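Local coordinates for protein phospho-furanose lactonase (Mycoplasma synoviae, PDB 3OVG) that catalyses the zinc-dependent hydrolysis of phosphorylated furanose lactones such as D-xylono-1,4-lactone 5-phosphate, and also hydrolyses carboxy 1,4-lactones, at residues I163-E172 with E347-N355; G192-I203 with Y225-V235. All coordinates share one frame; numbering follows the deposited sequence.

Interaction 1: residues I163-E172 with E347-N355; sequences IDRLELKALE and ELKKELNLN
Helix 165-172 and the end of helix 347-351 run roughly antiparallel, their N-to-C directions 143° apart, and Arg165 lies against Leu352, where the second helix stops. The stop is a Schellman motif with Asn353 at C-prime: its positive phi, which asparagine tolerates well, turns the chain so that Leu354 N bonds to Lys349 O and Asn353 N to Lys350 O. The turn presents two carbonyls to Arg165. Arg165 NE donates almost straight to Leu352 O (3.0 Å, N-H...O 166°), while Arg165 NH2 reaches Asn353 O at 2.9 Å, approaching from above that carbonyl's plane. Both oxygens lie close to the guanidinium plane, so the pair fixes the rotation of the group, and Leu354 CD2 covers one of its faces, 3.5 Å from Arg165 NH2. The bend at chi3 (-56°) brings the guanidinium round to the turn. A fork between two carbonyls at a helix C terminus suits arginine, whose several N-H groups share one plane.

Beside this polar end, leucines fill the gap between the helices. Leu168 CD2 lies 3.6 Å from Leu348 CD2 and 3.8 Å from Leu352 CD1, with Leu354 CD1 a little farther off. Asp164 and Glu167 form a capping box that starts helix 165-172, and Asp164 also pairs with Lys290 of the second subunit. One turn beyond Leu168, Glu172 is shared between Arg176, which takes OE2, and Lys349, whose NZ meets the syn lone pair of Glu172 OE1 at 2.9 Å.

Interaction 2: residues G192-I203 with Y225-V235; sequences GTMALEVAKHLI and YYEKVIKETGV
Tyr225 brings its hydroxyl to the first turn of helix 195-203, where Leu196 N donates to Tyr225 OH at 2.9 Å with an N-H...O angle of 169°. The Tyr225 CG is anti to its own backbone N (chi1 -173°), which carries the ring across to the other helix; Val229 CG2 sits 4.0 Å above one face of the Tyr225 ring, over the centre. The helices run in the same direction, 9° apart; successive helices on the outside of a TIM barrel share this direction.

Two knobs-into-holes interlock them. Leu196 enters between Tyr225, Lys228, Val229 and Glu232, with CD2 3.8 Å from Lys228 CE. In return Thr233 fits among Leu196, Ala199, Lys200 and Ile203, its OG1 3.5 Å from Ala199 CB; the small alanine permits this close approach. Ile203 CD1 packs on Thr233 CB at 3.7 Å.

Behind the knobs, Thr233 OG1 donates to Val229 O (2.7 Å), satisfying the hydroxyl within its own helix and turning the methyl toward Leu196 and Ala199. Lys228 and Glu232 form a salt bridge beside Leu196. A water bridges Tyr225 OH and Glu197 OE1, while Glu197 OE2 pairs with Arg301 of the second subunit.

Tyrosine therefore supplies both an apolar ring and a polar end: its oxygen accepts a hydrogen bond from a first-turn amide, which has no preceding turn of helix to supply a carbonyl, and the water connects that oxygen to a charge pair at the subunit interface.

Overall arrangement
From the N terminus, the chain first completes strands 22-25, 63-68 and 94-97 before reaching 163-172. It then passes through strand 185-190 to 192-203, and through strand 212-215 to 225-235, where interaction 2 closes a short alpha-beta-alpha loop of the TIM barrel, helix 195-205 and helix 223-233 with that strand between them. Interaction 1 closes much later, when 347-355 returns to 163-172, so its long loop contains all of interaction 2. One contact joins successive barrel helices; the other fastens the C-terminal helix to the barrel wall. Their centres are about 17 Å apart, yet they meet: His201 packs against Ile163 and Leu348, and Leu202 against Leu171. Both also touch the second subunit.

Interaction 1: residues I163-E172 with E347-N355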
loop_
_atom_site.group_PDB
_atom_site.type_symbol
_atom_site.label_atom_id
_atom_site.label_comp_id
_atom_site.label_asym_id
_atom_site.label_seq_id
_atom_site.Cartn_x
_atom_site.Cartn_y
_atom_site.Cartn_z
ATOM N N ILE A 163 15.771 -10.111 19.935
ATOM C CA ILE A 163 14.993 -10.008 21.167
ATOM C C ILE A 163 14.996 -8.557 21.586
ATOM O O ILE A 163 16.041 -7.992 21.966
ATOM C CB ILE A 163 15.565 -10.883 22.280
ATOM C CG1 ILE A 163 15.547 -12.345 21.818
ATOM C CG2 ILE A 163 14.756 -10.655 23.569
ATOM C CD1 ILE A 163 16.087 -13.391 22.849
ATOM N N ASP A 164 13.820 -7.952 21.475
ATOM C CA ASP A 164 13.648 -6.545 21.778
ATOM C C ASP A 164 13.755 -6.340 23.279
ATOM O O ASP A 164 13.389 -7.213 24.057
ATOM C CB ASP A 164 12.260 -6.090 21.321
ATOM C CG ASP A 164 12.059 -4.631 21.511
ATOM O OD1 ASP A 164 12.661 -3.857 20.736
ATOM O OD2 ASP A 164 11.333 -4.265 22.472
ATOM N N ARG A 165 14.228 -5.183 23.700
ATOM C CA ARG A 165 14.292 -4.907 25.128
ATOM C C ARG A 165 12.985 -5.244 25.851
ATOM O O ARG A 165 13.022 -5.796 26.944
ATOM C CB ARG A 165 14.684 -3.457 25.382
ATOM C CG ARG A 165 13.771 -2.440 24.759
ATOM C CD ARG A 165 14.386 -1.054 24.974
ATOM N NE ARG A 165 14.607 -0.824 26.407
ATOM C CZ ARG A 165 13.647 -0.433 27.245
ATOM N NH1 ARG A 165 12.419 -0.251 26.791
ATOM N NH2 ARG A 165 13.905 -0.252 28.536
ATOM N N LEU A 166 11.845 -4.934 25.226
ATOM C CA LEU A 166 10.524 -5.186 25.839
ATOM C C LEU A 166 10.161 -6.675 25.915
ATOM O O LEU A 166 9.353 -7.102 26.757
ATOM C CB LEU A 166 9.416 -4.393 25.120
ATOM C CG LEU A 166 9.015 -3.064 25.790
ATOM C CD1 LEU A 166 10.077 -2.425 26.698
ATOM C CD2 LEU A 166 8.367 -2.043 24.855
ATOM N N GLU A 167 10.751 -7.447 25.026
ATOM C CA GLU A 167 10.614 -8.892 25.042
ATOM C C GLU A 167 11.492 -9.541 26.135
ATOM O O GLU A 167 11.125 -10.570 26.703
ATOM C CB GLU A 167 10.913 -9.447 23.627
ATOM C CG GLU A 167 9.944 -8.829 22.609
ATOM C CD GLU A 167 10.257 -9.123 21.136
ATOM O OE1 GLU A 167 11.432 -9.384 20.763
ATOM O OE2 GLU A 167 9.314 -9.030 20.353
ATOM N N LEU A 168 12.668 -8.977 26.401
ATOM C CA LEU A 168 13.461 -9.491 27.505
ATOM C C LEU A 168 12.723 -9.162 28.813
ATOM O O LEU A 168 12.742 -9.930 29.743
ATOM C CB LEU A 168 14.874 -8.906 27.493
ATOM C CG LEU A 168 15.851 -9.480 28.529
ATOM C CD1 LEU A 168 15.931 -10.977 28.356
ATOM C CD2 LEU A 168 17.253 -8.862 28.390
ATOM N N LYS A 169 12.070 -8.006 28.866
ATOM C CA LYS A 169 11.198 -7.654 29.994
ATOM C C LYS A 169 10.065 -8.680 30.167
ATOM O O LYS A 169 9.775 -9.133 31.275
ATOM C CB LYS A 169 10.586 -6.261 29.782
ATOM C CG LYS A 169 9.900 -5.718 31.042
ATOM C CD LYS A 169 9.551 -4.228 30.876
ATOM C CE LYS A 169 8.778 -3.737 32.080
ATOM N NZ LYS A 169 8.303 -2.360 31.845
ATOM N N ALA A 170 9.441 -9.070 29.059
ATOM C CA ALA A 170 8.332 -10.018 29.140
ATOM C C ALA A 170 8.866 -11.405 29.497
ATOM O O ALA A 170 8.199 -12.157 30.214
ATOM C CB ALA A 170 7.545 -10.053 27.816
ATOM N N LEU A 171 10.091 -11.723 29.066
ATOM C CA LEU A 171 10.700 -13.002 29.461
ATOM C C LEU A 171 10.954 -13.030 30.965
ATOM O O LEU A 171 10.739 -14.036 31.622
ATOM C CB LEU A 171 12.016 -13.290 28.684
ATOM C CG LEU A 171 11.842 -13.651 27.200
ATOM C CD1 LEU A 171 13.184 -13.683 26.493
ATOM C CD2 LEU A 171 11.165 -14.998 27.070
ATOM N N GLU A 172 11.396 -11.908 31.516
ATOM C CA GLU A 172 11.643 -11.812 32.947
ATOM C C GLU A 172 10.291 -11.938 33.659
ATOM O O GLU A 172 10.158 -12.613 34.674
ATOM C CB GLU A 172 12.338 -10.480 33.323
ATOM C CG GLU A 172 12.431 -10.300 34.844
ATOM C CD GLU A 172 13.301 -9.137 35.284
ATOM O OE1 GLU A 172 14.044 -8.579 34.468
ATOM O OE2 GLU A 172 13.227 -8.778 36.467
ATOM N N GLU A 347 23.979 -8.557 32.390
ATOM C CA GLU A 347 24.713 -7.701 31.485
ATOM C C GLU A 347 23.878 -7.339 30.232
ATOM O O GLU A 347 23.974 -6.224 29.735
ATOM C CB GLU A 347 26.038 -8.337 31.107
ATOM C CG GLU A 347 26.983 -7.369 30.435
ATOM C CD GLU A 347 27.553 -6.356 31.408
ATOM O OE1 GLU A 347 27.366 -6.549 32.631
ATOM O OE2 GLU A 347 28.190 -5.380 30.941
ATOM N N LEU A 348 23.067 -8.275 29.724
ATOM C CA LEU A 348 22.152 -7.968 28.623
ATOM C C LEU A 348 21.117 -6.901 29.048
ATOM O O LEU A 348 20.802 -6.001 28.290
ATOM C CB LEU A 348 21.450 -9.225 28.102
ATOM C CG LEU A 348 20.565 -9.051 26.849
ATOM C CD1 LEU A 348 21.345 -8.428 25.678
ATOM C CD2 LEU A 348 19.871 -10.361 26.429
ATOM N N LYS A 349 20.613 -6.978 30.273
ATOM C CA LYS A 349 19.627 -6.012 30.728
ATOM C C LYS A 349 20.256 -4.619 30.738
ATOM O O LYS A 349 19.620 -3.618 30.371
ATOM C CB LYS A 349 19.090 -6.392 32.128
ATOM C CG LYS A 349 18.060 -7.566 32.151
ATOM C CD LYS A 349 17.495 -7.787 33.573
ATOM C CE LYS A 349 16.856 -6.489 34.113
ATOM N NZ LYS A 349 16.053 -6.646 35.388
ATOM N N LYS A 350 21.511 -4.558 31.163
ATOM C CA LYS A 350 22.243 -3.301 31.201
ATOM C C LYS A 350 22.414 -2.752 29.778
ATOM O O LYS A 350 22.103 -1.581 29.515
ATOM C CB LYS A 350 23.593 -3.494 31.904
ATOM C CG LYS A 350 24.452 -2.226 31.961
ATOM C CD LYS A 350 25.906 -2.550 32.309
ATOM C CE LYS A 350 26.810 -1.302 32.236
ATOM N NZ LYS A 350 28.282 -1.645 32.271
ATOM N N GLU A 351 22.874 -3.609 28.860
ATOM C CA GLU A 351 23.009 -3.242 27.445
ATOM C C GLU A 351 21.709 -2.729 26.790
ATOM O O GLU A 351 21.742 -1.839 25.929
ATOM C CB GLU A 351 23.555 -4.432 26.653
ATOM C CG GLU A 351 25.008 -4.712 26.900
ATOM C CD GLU A 351 25.624 -5.507 25.780
ATOM O OE1 GLU A 351 24.993 -6.505 25.346
ATOM O OE2 GLU A 351 26.725 -5.127 25.317
ATOM N N LEU A 352 20.569 -3.285 27.209
ATOM C CA LEU A 352 19.268 -2.920 26.662
ATOM C C LEU A 352 18.533 -1.888 27.540
ATOM O O LEU A 352 17.317 -1.744 27.442
ATOM C CB LEU A 352 18.399 -4.190 26.511
ATOM C CG LEU A 352 18.977 -5.298 25.599
ATOM C CD1 LEU A 352 18.084 -6.563 25.517
ATOM C CD2 LEU A 352 19.154 -4.716 24.215
ATOM N N ASN A 353 19.263 -1.194 28.417
ATOM C CA ASN A 353 18.658 -0.207 29.337
ATOM C C ASN A 353 17.362 -0.621 30.055
ATOM O O ASN A 353 16.367 0.100 30.024
ATOM C CB ASN A 353 18.451 1.151 28.647
ATOM C CG ASN A 353 19.774 1.804 28.236
ATOM O OD1 ASN A 353 20.415 1.384 27.269
ATOM N ND2 ASN A 353 20.183 2.833 28.968
ATOM N N LEU A 354 17.373 -1.767 30.721
ATOM C CA LEU A 354 16.159 -2.226 31.391
ATOM C C LEU A 354 16.153 -1.978 32.914
ATOM O O LEU A 354 15.105 -2.047 33.559
ATOM C CB LEU A 354 15.888 -3.695 31.074
ATOM C CG LEU A 354 15.317 -3.910 29.670
ATOM C CD1 LEU A 354 15.539 -5.360 29.230
ATOM C CD2 LEU A 354 13.835 -3.541 29.617
ATOM N N ASN A 355 17.304 -1.666 33.489
ATOM C CA ASN A 355 17.342 -1.401 34.932
ATOM C C ASN A 355 16.286 -0.396 35.397
ATOM O O ASN A 355 16.448 0.810 35.209
ATOM C CB ASN A 355 18.733 -0.941 35.341
ATOM C CG ASN A 355 19.806 -1.745 34.671
ATOM O OD1 ASN A 355 19.889 -2.957 34.871
ATOM N ND2 ASN A 355 20.616 -1.088 33.830
#

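Interaction 2: residues G192-I203 with Y225-V235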
loop_
_atom_site.group_PDB
_atom_site.type_symbol
_atom_site.label_atom_id
_atom_site.label_comp_id
_atom_site.label_asym_id
_atom_site.label_seq_id
_atom_site.Cartn_x
_atom_site.Cartn_y
_atom_site.Cartn_z
ATOM N N GLY A 192 11.111 -18.982 14.259
ATOM C CA GLY A 192 11.930 -19.940 14.984
ATOM C C GLY A 192 13.331 -19.401 15.252
ATOM O O GLY A 192 14.275 -20.185 15.452
ATOM N N THR A 193 13.466 -18.072 15.231
ATOM C CA THR A 193 14.729 -17.409 15.559
ATOM C C THR A 193 14.873 -17.099 17.069
ATOM O O THR A 193 13.876 -16.913 17.803
ATOM C CB THR A 193 14.924 -16.084 14.781
ATOM O OG1 THR A 193 13.894 -15.131 15.153
ATOM C CG2 THR A 193 14.917 -16.305 13.260
HETATM N N MSE A 194 16.132 -17.020 17.500
HETATM C CA MSE A 194 16.499 -16.667 18.877
HETATM C C MSE A 194 16.020 -17.669 19.917
HETATM O O MSE A 194 15.962 -17.358 21.119
HETATM C CB MSE A 194 15.938 -15.288 19.240
HETATM C CG MSE A 194 16.245 -14.219 18.207
HETATM SE SE MSE A 194 18.185 -13.964 18.009
HETATM C CE MSE A 194 18.620 -13.105 19.776
ATOM N N ALA A 195 15.690 -18.874 19.473
ATOM C CA ALA A 195 15.101 -19.853 20.390
ATOM C C ALA A 195 16.100 -20.244 21.492
ATOM O O ALA A 195 15.739 -20.374 22.662
ATOM C CB ALA A 195 14.639 -21.064 19.633
ATOM N N LEU A 196 17.360 -20.423 21.101
ATOM C CA LEU A 196 18.409 -20.782 22.049
ATOM C C LEU A 196 18.474 -19.700 23.140
ATOM O O LEU A 196 18.573 -19.977 24.329
ATOM C CB LEU A 196 19.750 -20.849 21.309
ATOM C CG LEU A 196 20.978 -21.182 22.153
ATOM C CD1 LEU A 196 20.777 -22.540 22.880
ATOM C CD2 LEU A 196 22.222 -21.194 21.289
ATOM N N GLU A 197 18.413 -18.455 22.706
ATOM C CA GLU A 197 18.619 -17.336 23.588
ATOM C C GLU A 197 17.403 -17.131 24.514
ATOM O O GLU A 197 17.569 -16.866 25.686
ATOM C CB GLU A 197 18.962 -16.086 22.767
ATOM C CG GLU A 197 20.390 -16.128 22.147
ATOM C CD GLU A 197 20.475 -17.084 20.964
ATOM O OE1 GLU A 197 19.466 -17.260 20.270
ATOM O OE2 GLU A 197 21.537 -17.661 20.719
ATOM N N VAL A 198 16.194 -17.285 23.992
ATOM C CA VAL A 198 15.005 -17.308 24.834
ATOM C C VAL A 198 15.176 -18.340 25.972
ATOM O O VAL A 198 15.023 -18.007 27.163
ATOM C CB VAL A 198 13.776 -17.620 24.025
ATOM C CG1 VAL A 198 12.652 -18.104 24.970
ATOM C CG2 VAL A 198 13.385 -16.379 23.234
ATOM N N ALA A 199 15.557 -19.559 25.600
ATOM C CA ALA A 199 15.851 -20.639 26.559
ATOM C C ALA A 199 16.851 -20.220 27.628
ATOM O O ALA A 199 16.564 -20.303 28.825
ATOM C CB ALA A 199 16.336 -21.955 25.836
ATOM N N LYS A 200 18.014 -19.737 27.214
ATOM C CA LYS A 200 19.052 -19.362 28.179
ATOM C C LYS A 200 18.612 -18.232 29.083
ATOM O O LYS A 200 18.918 -18.215 30.277
ATOM C CB LYS A 200 20.330 -18.992 27.443
ATOM C CG LYS A 200 20.966 -20.220 26.788
ATOM C CD LYS A 200 21.718 -19.843 25.519
ATOM C CE LYS A 200 23.193 -19.632 25.737
ATOM N NZ LYS A 200 23.940 -19.613 24.409
ATOM N N HIS A 201 17.868 -17.282 28.528
ATOM C CA HIS A 201 17.464 -16.153 29.344
ATOM C C HIS A 201 16.532 -16.622 30.438
ATOM O O HIS A 201 16.751 -16.313 31.594
ATOM C CB HIS A 201 16.853 -15.010 28.506
ATOM C CG HIS A 201 17.817 -14.407 27.546
ATOM N ND1 HIS A 201 17.431 -13.833 26.352
ATOM C CD2 HIS A 201 19.165 -14.301 27.600
ATOM C CE1 HIS A 201 18.503 -13.405 25.712
ATOM N NE2 HIS A 201 19.566 -13.678 26.448
ATOM N N LEU A 202 15.502 -17.371 30.082
ATOM C CA LEU A 202 14.508 -17.798 31.061
ATOM C C LEU A 202 15.189 -18.549 32.180
ATOM O O LEU A 202 14.903 -18.319 33.346
ATOM C CB LEU A 202 13.432 -18.686 30.405
ATOM C CG LEU A 202 12.469 -17.921 29.516
ATOM C CD1 LEU A 202 11.617 -18.949 28.812
ATOM C CD2 LEU A 202 11.610 -16.973 30.354
ATOM N N ILE A 203 16.075 -19.464 31.803
ATOM C CA ILE A 203 16.817 -20.257 32.747
ATOM C C ILE A 203 17.751 -19.373 33.533
ATOM O O ILE A 203 17.934 -19.571 34.713
ATOM C CB ILE A 203 17.629 -21.345 32.017
ATOM C CG1 ILE A 203 16.681 -22.404 31.434
ATOM C CG2 ILE A 203 18.657 -21.933 32.967
ATOM C CD1 ILE A 203 17.352 -23.351 30.350
ATOM N N TYR A 225 20.172 -27.078 14.863
ATOM C CA TYR A 225 19.726 -26.054 15.794
ATOM C C TYR A 225 18.732 -26.645 16.800
ATOM O O TYR A 225 18.818 -26.351 17.976
ATOM C CB TYR A 225 19.103 -24.876 15.017
ATOM C CG TYR A 225 18.742 -23.655 15.876
ATOM C CD1 TYR A 225 19.710 -23.017 16.651
ATOM C CD2 TYR A 225 17.440 -23.138 15.885
ATOM C CE1 TYR A 225 19.393 -21.905 17.442
ATOM C CE2 TYR A 225 17.105 -22.039 16.665
ATOM C CZ TYR A 225 18.088 -21.414 17.436
ATOM O OH TYR A 225 17.767 -20.298 18.189
ATOM N N TYR A 226 17.786 -27.470 16.331
ATOM C CA TYR A 226 16.775 -28.063 17.203
ATOM C C TYR A 226 17.496 -28.851 18.301
ATOM O O TYR A 226 17.215 -28.752 19.508
ATOM C CB TYR A 226 15.873 -29.060 16.433
ATOM C CG TYR A 226 14.928 -28.460 15.430
ATOM C CD1 TYR A 226 14.729 -27.086 15.348
ATOM C CD2 TYR A 226 14.181 -29.285 14.581
ATOM C CE1 TYR A 226 13.839 -26.553 14.414
ATOM C CE2 TYR A 226 13.302 -28.761 13.655
ATOM C CZ TYR A 226 13.127 -27.405 13.579
ATOM O OH TYR A 226 12.229 -26.899 12.664
ATOM N N GLU A 227 18.452 -29.633 17.834
ATOM C CA GLU A 227 19.183 -30.526 18.684
ATOM C C GLU A 227 20.026 -29.744 19.705
ATOM O O GLU A 227 20.062 -30.100 20.898
ATOM C CB GLU A 227 20.052 -31.446 17.803
ATOM C CG GLU A 227 20.990 -32.287 18.595
ATOM C CD GLU A 227 21.818 -33.196 17.671
ATOM O OE1 GLU A 227 22.043 -32.807 16.498
ATOM O OE2 GLU A 227 22.232 -34.273 18.140
ATOM N N LYS A 228 20.673 -28.679 19.222
ATOM C CA LYS A 228 21.494 -27.792 20.043
ATOM C C LYS A 228 20.676 -27.194 21.187
ATOM O O LYS A 228 21.123 -27.157 22.354
ATOM C CB LYS A 228 22.075 -26.645 19.199
ATOM C CG LYS A 228 23.071 -25.717 19.972
ATOM C CD LYS A 228 23.536 -24.537 19.087
ATOM C CE LYS A 228 24.658 -23.695 19.699
ATOM N NZ LYS A 228 25.825 -24.527 20.151
ATOM N N VAL A 229 19.492 -26.705 20.845
ATOM C CA VAL A 229 18.650 -26.021 21.830
ATOM C C VAL A 229 18.241 -26.993 22.922
ATOM O O VAL A 229 18.430 -26.728 24.103
ATOM C CB VAL A 229 17.385 -25.434 21.204
ATOM C CG1 VAL A 229 16.460 -24.913 22.295
ATOM C CG2 VAL A 229 17.760 -24.329 20.216
ATOM N N ILE A 230 17.709 -28.134 22.516
ATOM C CA ILE A 230 17.302 -29.147 23.471
ATOM C C ILE A 230 18.464 -29.596 24.368
ATOM O O ILE A 230 18.336 -29.601 25.607
ATOM C CB ILE A 230 16.627 -30.343 22.776
ATOM C CG1 ILE A 230 15.277 -29.890 22.187
ATOM C CG2 ILE A 230 16.451 -31.496 23.758
ATOM C CD1 ILE A 230 14.691 -30.809 21.147
ATOM N N LYS A 231 19.578 -29.950 23.740
ATOM C CA LYS A 231 20.717 -30.486 24.464
ATOM C C LYS A 231 21.421 -29.462 25.360
ATOM O O LYS A 231 21.876 -29.822 26.430
ATOM C CB LYS A 231 21.725 -31.108 23.505
ATOM C CG LYS A 231 21.385 -32.533 23.139
ATOM C CD LYS A 231 22.210 -33.014 21.976
ATOM C CE LYS A 231 22.053 -34.535 21.824
ATOM N NZ LYS A 231 22.972 -35.085 20.761
ATOM N N GLU A 232 21.481 -28.193 24.953
ATOM C CA GLU A 232 22.145 -27.187 25.784
ATOM C C GLU A 232 21.255 -26.642 26.899
ATOM O O GLU A 232 21.757 -26.136 27.908
ATOM C CB GLU A 232 22.710 -26.032 24.927
ATOM C CG GLU A 232 23.810 -26.520 23.938
ATOM C CD GLU A 232 24.588 -25.368 23.261
ATOM O OE1 GLU A 232 24.304 -24.187 23.571
ATOM O OE2 GLU A 232 25.476 -25.665 22.412
ATOM N N THR A 233 19.944 -26.743 26.744
ATOM C CA THR A 233 19.045 -26.086 27.706
ATOM C C THR A 233 18.000 -26.983 28.368
ATOM O O THR A 233 17.559 -26.716 29.495
ATOM C CB THR A 233 18.337 -24.880 27.078
ATOM O OG1 THR A 233 17.338 -25.329 26.131
ATOM C CG2 THR A 233 19.374 -23.974 26.382
ATOM N N GLY A 234 17.612 -28.046 27.678
ATOM C CA GLY A 234 16.684 -29.010 28.235
ATOM C C GLY A 234 15.232 -28.574 28.097
ATOM O O GLY A 234 14.335 -29.163 28.718
ATOM N N VAL A 235 14.985 -27.527 27.315
ATOM C CA VAL A 235 13.618 -27.043 27.123
ATOM C C VAL A 235 12.903 -27.980 26.158
ATOM O O VAL A 235 13.487 -28.952 25.681
ATOM C CB VAL A 235 13.553 -25.576 26.624
ATOM C CG1 VAL A 235 14.176 -24.622 27.660
ATOM C CG2 VAL A 235 14.209 -25.429 25.252
HETATM O O HOH W 1 19.761 -18.563 18.012
#